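Local atomic coordinates of aldo-keto Reductase, OXIDOREDUCTASE (Salmonella typhimurium, PDB entry 5T79), a protein that binds NADPH and probably acts as an aldo-keto reductase, a novel enzyme of the kind studied for reducing 3-hydroxybutanal to 1,3-butanediol. Residues 98-103 against 136-141; 115-120 against 154-159; 197-202 against 261-266. One frame throughout, in Å; residues are numbered along the deposited sequence. Where two conformers were deposited one is given.

Contact 1 of 3, residues 98-103 against 136-141; sequences AGYTMW and YHHRPD. With NDP (NADPH dihydro-nicotinamide-adenine-dinucleotide phosphate), chain E.
Tyr100 turns an edge into the face of His138 and offers one of its own faces to Arg139. The two rings make a T-shaped stack, planes at 89°, with Tyr100 CD2 3.4 Å from His138 CG. Over the tyrosine face lies the chain of Arg139: its CG makes a CH-pi contact 3.8 Å from the ring centroid, and its guanidinium lies 18° from parallel to the ring. With chi1 at 57°, Arg139 CG sits between backbone N and carbonyl carbon, and a bend at chi2 lays the otherwise extended chain over the tyrosine. Arg139 NE donates a straight bond to Gly99 O, 3.0 Å; the oxygen lies in the guanidinium plane, while the nitrogen stands above the carbonyl plane. NH2 is salt-bridged to Asp109. Gly99 O also accepts a hydrogen bond from a water that donates to Arg139 O and bonds His137 NE2; His137 ND1 pairs with Tyr170 OH. A second water links Tyr100 N to His138 ND1. The parallel pairing closes with His138 N bound to Ala98 O, 2.8 Å. His138 NE2 lies 3.4 Å from NADPH O7N. Here strands 93-98 and 132-137 end, at the C-terminal rim of an aldo-keto reductase barrel, beside the nicotinamide pocket.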
# COMPACT_ATOMS: atom_id res chain seq x y z
N ALA A 98 -11.51 -4.25 4.31
CA ALA A 98 -12.97 -4.04 4.24
C ALA A 98 -13.25 -2.68 4.84
O ALA A 98 -12.64 -2.35 5.86
CB ALA A 98 -13.74 -5.14 4.99
N GLY A 99 -14.12 -1.88 4.22
CA GLY A 99 -14.42 -0.56 4.78
C GLY A 99 -15.09 0.38 3.79
O GLY A 99 -15.83 1.27 4.20
N TYR A 100 -14.84 0.17 2.48
CA TYR A 100 -15.50 0.87 1.38
C TYR A 100 -16.63 -0.02 0.86
O TYR A 100 -16.88 -1.07 1.46
CB TYR A 100 -14.52 1.26 0.25
CG TYR A 100 -13.71 2.49 0.55
CD1 TYR A 100 -14.24 3.77 0.36
CD2 TYR A 100 -12.38 2.40 0.95
CE1 TYR A 100 -13.49 4.91 0.62
CE2 TYR A 100 -11.61 3.53 1.21
CZ TYR A 100 -12.18 4.79 1.05
OH TYR A 100 -11.43 5.92 1.31
N THR A 101 -17.33 0.40 -0.20
CA THR A 101 -18.50 -0.36 -0.69
C THR A 101 -18.07 -1.63 -1.40
O THR A 101 -17.25 -1.57 -2.31
CB THR A 101 -19.35 0.50 -1.64
OG1 THR A 101 -19.51 1.79 -1.08
CG2 THR A 101 -20.71 -0.12 -1.90
N MET A 102 -18.64 -2.78 -0.98
CA MET A 102 -18.35 -4.07 -1.60
C MET A 102 -19.63 -4.66 -2.19
O MET A 102 -19.64 -5.06 -3.36
CB MET A 102 -17.70 -5.04 -0.61
CG MET A 102 -17.32 -6.41 -1.26
SD MET A 102 -16.13 -6.22 -2.63
CE MET A 102 -16.19 -7.86 -3.35
N TRP A 103 -20.69 -4.81 -1.38
CA TRP A 103 -21.95 -5.33 -1.90
C TRP A 103 -23.05 -4.37 -1.48
O TRP A 103 -22.80 -3.47 -0.68
CB TRP A 103 -22.20 -6.80 -1.48
CG TRP A 103 -22.33 -7.05 -0.00
CD1 TRP A 103 -23.48 -7.00 0.72
CD2 TRP A 103 -21.33 -7.61 0.87
NE1 TRP A 103 -23.24 -7.36 2.02
CE2 TRP A 103 -21.94 -7.80 2.13
CE3 TRP A 103 -19.97 -7.92 0.72
CZ2 TRP A 103 -21.22 -8.24 3.26
CZ3 TRP A 103 -19.26 -8.39 1.83
CH2 TRP A 103 -19.89 -8.55 3.07
N TYR A 136 -7.06 -5.02 7.01
CA TYR A 136 -7.29 -3.62 7.37
C TYR A 136 -8.72 -3.24 7.49
O TYR A 136 -9.54 -3.72 6.71
CB TYR A 136 -6.77 -2.71 6.23
CG TYR A 136 -5.27 -2.55 6.08
CD1 TYR A 136 -4.53 -3.42 5.30
CD2 TYR A 136 -4.62 -1.43 6.61
CE1 TYR A 136 -3.16 -3.19 5.04
CE2 TYR A 136 -3.27 -1.19 6.37
CZ TYR A 136 -2.55 -2.07 5.58
OH TYR A 136 -1.22 -1.81 5.34
N HIS A 137 -9.01 -2.25 8.36
CA HIS A 137 -10.26 -1.49 8.26
C HIS A 137 -9.89 -0.42 7.23
O HIS A 137 -8.94 0.34 7.45
CB HIS A 137 -10.73 -0.89 9.59
CG HIS A 137 -12.08 -0.24 9.45
ND1 HIS A 137 -12.41 0.88 10.19
CD2 HIS A 137 -13.11 -0.53 8.61
CE1 HIS A 137 -13.66 1.19 9.85
NE2 HIS A 137 -14.10 0.39 8.87
N HIS A 138 -10.56 -0.43 6.05
CA HIS A 138 -10.18 0.36 4.87
C HIS A 138 -10.33 1.89 5.03
O HIS A 138 -9.62 2.65 4.36
CB HIS A 138 -10.99 -0.13 3.66
CG HIS A 138 -10.34 0.04 2.31
ND1 HIS A 138 -10.75 -0.71 1.23
CD2 HIS A 138 -9.36 0.88 1.91
CE1 HIS A 138 -10.05 -0.27 0.19
NE2 HIS A 138 -9.17 0.66 0.56
N ARG A 139 -11.27 2.35 5.87
CA ARG A 139 -11.48 3.79 6.09
C ARG A 139 -12.32 3.97 7.34
O ARG A 139 -13.06 3.04 7.69
CB ARG A 139 -12.18 4.46 4.88
CG ARG A 139 -13.54 3.82 4.53
CD ARG A 139 -14.57 4.82 4.04
NE ARG A 139 -15.74 4.15 3.48
CZ ARG A 139 -16.68 4.74 2.75
NH1 ARG A 139 -16.61 6.04 2.49
NH2 ARG A 139 -17.72 4.05 2.29
N PRO A 140 -12.26 5.14 8.01
CA PRO A 140 -13.10 5.34 9.20
C PRO A 140 -14.59 5.17 8.93
O PRO A 140 -15.07 5.49 7.83
CB PRO A 140 -12.83 6.81 9.56
CG PRO A 140 -11.46 7.09 9.02
CD PRO A 140 -11.43 6.33 7.72
N ASP A 141 -15.32 4.73 9.97
CA ASP A 141 -16.78 4.65 9.97
C ASP A 141 -17.26 5.49 11.17
O ASP A 141 -17.35 4.96 12.29
CB ASP A 141 -17.29 3.20 10.02
CG ASP A 141 -18.81 3.07 10.08
OD1 ASP A 141 -19.52 4.09 9.89
OD2 ASP A 141 -19.29 1.94 10.21
PA NDP E . 0.90 5.04 -7.86
O1A NDP E . 2.23 4.38 -7.64
O2A NDP E . 0.51 6.34 -7.32
O5B NDP E . 0.56 5.15 -9.43
C5B NDP E . 0.46 3.88 -10.11
C4B NDP E . 0.13 4.07 -11.56
O4B NDP E . 0.98 5.09 -12.13
C3B NDP E . 0.35 2.81 -12.41
O3B NDP E . -0.87 2.07 -12.51
C2B NDP E . 0.84 3.36 -13.74
O2B NDP E . -0.27 3.69 -14.61
C1B NDP E . 1.56 4.65 -13.34
N9A NDP E . 3.00 4.50 -13.13
C8A NDP E . 3.64 3.89 -12.08
N7A NDP E . 4.95 3.92 -12.17
C5A NDP E . 5.19 4.59 -13.36
C6A NDP E . 6.37 4.90 -14.05
N6A NDP E . 7.60 4.68 -13.57
N1A NDP E . 6.25 5.50 -15.26
C2A NDP E . 5.03 5.82 -15.70
N3A NDP E . 3.85 5.60 -15.12
C4A NDP E . 3.99 4.96 -13.96
O3 NDP E . -0.00 3.92 -7.19
PN NDP E . -1.59 3.97 -7.01
O1N NDP E . -2.00 3.11 -8.15
O2N NDP E . -2.14 5.39 -6.89
O5D NDP E . -2.01 3.33 -5.57
C5D NDP E . -0.98 2.58 -4.88
C4D NDP E . -1.57 1.39 -4.17
O4D NDP E . -2.17 1.83 -2.93
C3D NDP E . -2.67 0.63 -4.89
O3D NDP E . -2.12 -0.27 -5.84
C2D NDP E . -3.46 -0.00 -3.74
O2D NDP E . -3.06 -1.29 -3.29
C1D NDP E . -3.32 1.05 -2.64
N1N NDP E . -4.45 1.99 -2.56
C2N NDP E . -5.15 2.04 -1.35
C3N NDP E . -6.20 2.85 -1.15
C7N NDP E . -6.70 3.05 0.25
O7N NDP E . -7.71 3.77 0.36
N7N NDP E . -6.13 2.46 1.30
C4N NDP E . -6.81 3.58 -2.32
C5N NDP E . -5.87 3.68 -3.47
C6N NDP E . -4.80 2.92 -3.59
P2B NDP E . -0.45 3.36 -16.19
O1X NDP E . -1.59 2.48 -16.55
O2X NDP E . -0.57 4.76 -16.76
O3X NDP E . 0.90 2.80 -16.62
O HOH W 1 -15.56 1.97 6.98
O HOH W 2 -13.31 -2.08 1.34

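Contact 2 of 3, residues 115-120 against 154-159; sequences YLIASL and DHLVRH
Leu156 pushes its two methyls between Ile117 and Leu120 of the neighbouring helix. Leu156 CD2 lies 4.0 Å from Ile117 CG1, and Leu156 CD1 the same distance from Leu120 CD2; the two leucines pass side by side, pointing opposite ways. Leu156 CD1 also touches the backbone at Leu116 O, 4.1 Å away. At the outer side of this apolar patch the Ile117 chain reaches out to His155, the two side chains crossing at about a right angle, with Ile117 CD1 3.7 Å from His155 CD2. Ile117 keeps CG1 beside its backbone N (chi1 -64°) and is extended beyond it (chi2 178°), which carries CD1 to the imidazole. His155 is a zinc ligand in a crystal structure of this protein, although no zinc is bound to this chain. The helices 113-127 and 146-158 are consecutive outer helices of the TIM barrel, with strand 132-137 between them in the chain; their short segments run at 39° with axes 10.9 Å apart, and no hydrogen bond passes between them. Phe135 of that strand packs against Leu116, Leu120 and Leu156 from the barrel side. Further out, Arg158 NE makes a salt bridge to Asp154 OD1 at 2.9 Å, on the syn side of the carboxylate; the same oxygen meets Thr187 OG1, while Arg158 NH2 reaches Leu185 O, tying the helix to the C-terminal end of helix 172-185 and the residues just after it.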
# COMPACT_ATOMS: atom_id res chain seq x y z
N TYR A 115 -20.02 -6.80 8.65
CA TYR A 115 -19.36 -6.59 7.36
C TYR A 115 -17.92 -7.10 7.38
O TYR A 115 -17.54 -7.81 6.44
CB TYR A 115 -19.42 -5.11 6.94
CG TYR A 115 -18.60 -4.72 5.73
CD1 TYR A 115 -18.66 -5.46 4.54
CD2 TYR A 115 -17.85 -3.55 5.72
CE1 TYR A 115 -17.91 -5.08 3.41
CE2 TYR A 115 -17.15 -3.14 4.60
CZ TYR A 115 -17.18 -3.91 3.44
OH TYR A 115 -16.41 -3.49 2.39
N LEU A 116 -17.12 -6.74 8.40
CA LEU A 116 -15.70 -7.15 8.45
C LEU A 116 -15.54 -8.68 8.46
O LEU A 116 -14.71 -9.21 7.70
CB LEU A 116 -14.97 -6.52 9.65
CG LEU A 116 -14.24 -5.19 9.35
CD1 LEU A 116 -15.18 -4.12 8.81
CD2 LEU A 116 -13.55 -4.63 10.62
N ILE A 117 -16.32 -9.39 9.29
CA ILE A 117 -16.18 -10.86 9.35
C ILE A 117 -16.68 -11.49 8.04
O ILE A 117 -15.98 -12.35 7.48
CB ILE A 117 -16.90 -11.45 10.59
CG1 ILE A 117 -16.25 -10.94 11.90
CG2 ILE A 117 -16.89 -12.98 10.52
CD1 ILE A 117 -16.94 -11.44 13.25
N ALA A 118 -17.88 -11.09 7.55
CA ALA A 118 -18.40 -11.67 6.30
C ALA A 118 -17.46 -11.34 5.12
O ALA A 118 -17.22 -12.21 4.28
CB ALA A 118 -19.82 -11.17 6.01
N SER A 119 -16.91 -10.11 5.07
CA SER A 119 -16.02 -9.74 3.96
C SER A 119 -14.71 -10.50 4.00
O SER A 119 -14.28 -10.96 2.95
CB SER A 119 -15.74 -8.24 3.92
OG SER A 119 -15.00 -7.99 2.73
N LEU A 120 -14.09 -10.65 5.18
CA LEU A 120 -12.83 -11.41 5.21
C LEU A 120 -13.08 -12.88 4.83
O LEU A 120 -12.28 -13.46 4.10
CB LEU A 120 -12.11 -11.30 6.55
CG LEU A 120 -10.70 -11.98 6.59
CD1 LEU A 120 -9.79 -11.50 5.43
CD2 LEU A 120 -10.04 -11.80 7.98
N ASP A 154 -9.60 -7.67 16.29
CA ASP A 154 -9.05 -8.51 17.37
C ASP A 154 -9.60 -9.96 17.26
O ASP A 154 -8.84 -10.92 17.33
CB ASP A 154 -9.45 -7.89 18.74
CG ASP A 154 -9.05 -8.74 19.93
OD1 ASP A 154 -7.84 -8.86 20.19
OD2 ASP A 154 -9.96 -9.28 20.60
N HIS A 155 -10.92 -10.10 17.04
CA HIS A 155 -11.54 -11.43 16.88
C HIS A 155 -10.93 -12.22 15.71
O HIS A 155 -10.65 -13.41 15.86
CB HIS A 155 -13.06 -11.27 16.66
CG HIS A 155 -13.76 -12.56 16.39
ND1 HIS A 155 -14.03 -13.46 17.39
CD2 HIS A 155 -14.24 -13.05 15.22
CE1 HIS A 155 -14.67 -14.47 16.81
NE2 HIS A 155 -14.83 -14.25 15.50
N LEU A 156 -10.74 -11.57 14.55
CA LEU A 156 -10.25 -12.22 13.32
C LEU A 156 -8.79 -12.65 13.49
O LEU A 156 -8.39 -13.71 12.99
CB LEU A 156 -10.44 -11.29 12.11
CG LEU A 156 -11.95 -11.08 11.72
CD1 LEU A 156 -12.12 -9.87 10.77
CD2 LEU A 156 -12.58 -12.38 11.10
N VAL A 157 -8.03 -11.91 14.33
CA VAL A 157 -6.64 -12.35 14.62
C VAL A 157 -6.68 -13.54 15.59
O VAL A 157 -6.02 -14.56 15.34
CB VAL A 157 -5.80 -11.16 15.17
CG1 VAL A 157 -4.48 -11.64 15.80
CG2 VAL A 157 -5.49 -10.20 14.04
N ARG A 158 -7.45 -13.42 16.69
CA ARG A 158 -7.52 -14.52 17.69
C ARG A 158 -8.03 -15.82 17.07
O ARG A 158 -7.58 -16.89 17.47
CB ARG A 158 -8.34 -14.11 18.92
CG ARG A 158 -7.58 -13.04 19.72
CD ARG A 158 -8.32 -12.52 20.93
NE ARG A 158 -7.58 -11.40 21.51
CZ ARG A 158 -6.57 -11.53 22.37
NH1 ARG A 158 -6.19 -12.73 22.79
NH2 ARG A 158 -5.95 -10.45 22.83
N HIS A 159 -8.89 -15.73 16.07
CA HIS A 159 -9.45 -16.94 15.48
C HIS A 159 -8.77 -17.28 14.13
O HIS A 159 -9.32 -18.03 13.32
CB HIS A 159 -10.98 -16.83 15.44
CG HIS A 159 -11.50 -16.81 16.85
ND1 HIS A 159 -11.56 -17.98 17.61
CD2 HIS A 159 -11.75 -15.76 17.66
CE1 HIS A 159 -11.92 -17.60 18.82
NE2 HIS A 159 -12.07 -16.28 18.89

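Contact 3 of 3, residues 197-202 against 261-266; sequences SLFERW and EKVRRL
Phe199 holds CG beside its backbone N, opposite the carbonyl carbon (chi1 -71°), and this sends the ring out of its turn toward helix 257-272. Val263 meets it with CG2: with chi1 at 162° CG1 lies opposite the backbone N, which leaves CG2 opposite the carbonyl carbon. The CG2 methyl comes in at the ring edge, in its plane, 3.6 Å from Phe199 CE2, and the two side chains cross at about a right angle. One helical turn is spanned by the other partners: Lys262 CB lies 3.9 Å from Phe199 CE1, and Leu266 CD1 is 4.1 Å from the same ring carbon. Only the base of the lysine is used here, since its extended chain carries NZ off to a hydrogen bond with Leu328 O. Leu198 joins in tip to tip, its CD1 4.2 Å from Leu266 CD1. No hydrogen bond crosses the contact; the grip is apolar.

What presents Leu198 and Phe199 as neighbouring prongs is a type I beta turn from Ser197 to Glu200, closed by Glu200 N to Ser197 O at 3.0 Å. Ser197 OG takes the N-H of Phe199 at 3.1 Å, an ST turn at the start of the beta turn. Around this patch, Leu277 packs on Val263 and Leu266, Ile324 on Leu198 and Leu328 on Phe199, while Lys259 makes a cation-pi contact with the phenylalanine. The arrangement is that of a TIM-barrel loop after strand 191-193, packed against helices 257-272, 277-285 and 318-329, with the side chain of Phe199 about 10 Å from the bound NADPH.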
# COMPACT_ATOMS: atom_id res chain seq x y z
N SER A 197 2.27 11.55 -0.72
CA SER A 197 3.13 11.87 -1.88
C SER A 197 3.55 13.31 -1.82
O SER A 197 3.10 14.03 -0.93
CB SER A 197 2.36 11.63 -3.19
OG SER A 197 1.41 12.66 -3.42
N LEU A 198 4.36 13.76 -2.78
CA LEU A 198 4.75 15.19 -2.87
C LEU A 198 3.51 16.11 -2.94
O LEU A 198 3.55 17.24 -2.44
CB LEU A 198 5.61 15.42 -4.11
CG LEU A 198 7.06 14.95 -4.01
CD1 LEU A 198 7.65 14.65 -5.39
CD2 LEU A 198 7.93 16.02 -3.35
N PHE A 199 2.42 15.61 -3.54
CA PHE A 199 1.19 16.38 -3.73
C PHE A 199 0.15 16.14 -2.62
O PHE A 199 -0.93 16.74 -2.65
CB PHE A 199 0.58 16.04 -5.11
CG PHE A 199 1.34 16.59 -6.30
CD1 PHE A 199 2.20 17.68 -6.16
CD2 PHE A 199 1.14 16.06 -7.57
CE1 PHE A 199 2.89 18.20 -7.26
CE2 PHE A 199 1.81 16.59 -8.67
CZ PHE A 199 2.67 17.67 -8.51
N GLU A 200 0.46 15.30 -1.64
CA GLU A 200 -0.48 15.05 -0.55
C GLU A 200 0.29 14.83 0.73
O GLU A 200 0.69 13.71 1.02
CB GLU A 200 -1.41 13.85 -0.87
CG GLU A 200 -2.50 13.66 0.18
CD GLU A 200 -3.22 14.95 0.55
OE1 GLU A 200 -4.00 15.44 -0.31
OE2 GLU A 200 -2.91 15.53 1.61
N ARG A 201 0.51 15.92 1.49
CA ARG A 201 1.40 15.86 2.66
C ARG A 201 0.68 15.93 4.03
O ARG A 201 1.34 16.25 5.02
CB ARG A 201 2.43 17.01 2.53
CG ARG A 201 3.28 16.90 1.27
CD ARG A 201 4.23 18.07 1.11
NE ARG A 201 5.29 18.04 2.13
CZ ARG A 201 6.36 18.82 2.11
NH1 ARG A 201 6.53 19.70 1.12
NH2 ARG A 201 7.28 18.73 3.06
N TRP A 202 -0.60 15.57 4.11
CA TRP A 202 -1.37 15.65 5.36
C TRP A 202 -0.75 14.85 6.52
O TRP A 202 -0.86 15.29 7.66
CB TRP A 202 -2.84 15.22 5.16
CG TRP A 202 -3.06 13.74 5.03
CD1 TRP A 202 -3.07 13.01 3.88
CD2 TRP A 202 -3.39 12.83 6.09
NE1 TRP A 202 -3.34 11.69 4.15
CE2 TRP A 202 -3.53 11.55 5.51
CE3 TRP A 202 -3.53 12.95 7.49
CZ2 TRP A 202 -3.82 10.41 6.26
CZ3 TRP A 202 -3.79 11.82 8.24
CH2 TRP A 202 -3.94 10.56 7.63
N GLU A 261 2.51 22.22 -14.06
CA GLU A 261 3.69 23.07 -13.94
C GLU A 261 4.61 22.56 -12.81
O GLU A 261 5.83 22.61 -12.98
CB GLU A 261 3.29 24.53 -13.69
CG GLU A 261 4.43 25.54 -13.83
CD GLU A 261 5.24 25.50 -15.12
OE1 GLU A 261 4.63 25.47 -16.22
OE2 GLU A 261 6.49 25.52 -15.03
N LYS A 262 4.04 22.05 -11.69
CA LYS A 262 4.85 21.52 -10.59
C LYS A 262 5.55 20.25 -11.03
O LYS A 262 6.76 20.12 -10.80
CB LYS A 262 4.00 21.31 -9.32
CG LYS A 262 3.60 22.64 -8.68
CD LYS A 262 2.57 22.47 -7.58
CE LYS A 262 2.20 23.80 -6.99
NZ LYS A 262 1.11 23.68 -5.99
N VAL A 263 4.84 19.36 -11.76
CA VAL A 263 5.39 18.10 -12.29
C VAL A 263 6.59 18.42 -13.21
O VAL A 263 7.63 17.78 -13.10
CB VAL A 263 4.29 17.26 -13.00
CG1 VAL A 263 4.88 16.19 -13.93
CG2 VAL A 263 3.36 16.61 -11.96
N ARG A 264 6.43 19.40 -14.10
CA ARG A 264 7.51 19.79 -15.02
C ARG A 264 8.76 20.23 -14.26
O ARG A 264 9.86 19.80 -14.61
CB ARG A 264 7.03 20.92 -15.96
CG ARG A 264 6.04 20.46 -17.02
CD ARG A 264 5.62 21.58 -17.95
NE ARG A 264 4.94 21.08 -19.14
CZ ARG A 264 3.74 21.48 -19.56
NH1 ARG A 264 3.08 22.41 -18.88
NH2 ARG A 264 3.21 20.97 -20.66
N ARG A 265 8.59 21.06 -13.22
CA ARG A 265 9.71 21.59 -12.44
C ARG A 265 10.33 20.52 -11.56
O ARG A 265 11.55 20.50 -11.42
CB ARG A 265 9.28 22.79 -11.58
CG ARG A 265 8.86 24.02 -12.39
CD ARG A 265 8.44 25.14 -11.45
NE ARG A 265 8.16 26.38 -12.17
CZ ARG A 265 7.94 27.55 -11.57
NH1 ARG A 265 7.97 27.65 -10.24
NH2 ARG A 265 7.69 28.64 -12.29
N LEU A 266 9.51 19.61 -10.99
CA LEU A 266 10.02 18.51 -10.19
C LEU A 266 10.82 17.55 -11.08
O LEU A 266 11.86 17.05 -10.65
CB LEU A 266 8.87 17.76 -9.47
CG LEU A 266 8.22 18.51 -8.30
CD1 LEU A 266 6.89 17.86 -7.92
CD2 LEU A 266 9.16 18.60 -7.09

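In the fold
Contacts 1 and 2 are neighbours: strand 132-137 supplies one side of contact 1, and the helices before and after it form contact 2. They also touch directly, since Tyr115 OH lies 2.6 Å from Tyr100 O, a probable but weak hydrogen bond. Contact 3 stands apart, its centre about 28 Å from that of contact 1 and 38 Å from that of contact 2. All three are largely buried; contact 1 has an exposed rim at Thr101, the others touch through buried or partly exposed residues. By the cofactor, contact 1 is polar and aromatic, with bridging waters; contacts 2 and 3 have no hydrogen bond between their segments and rest mainly on apolar packing.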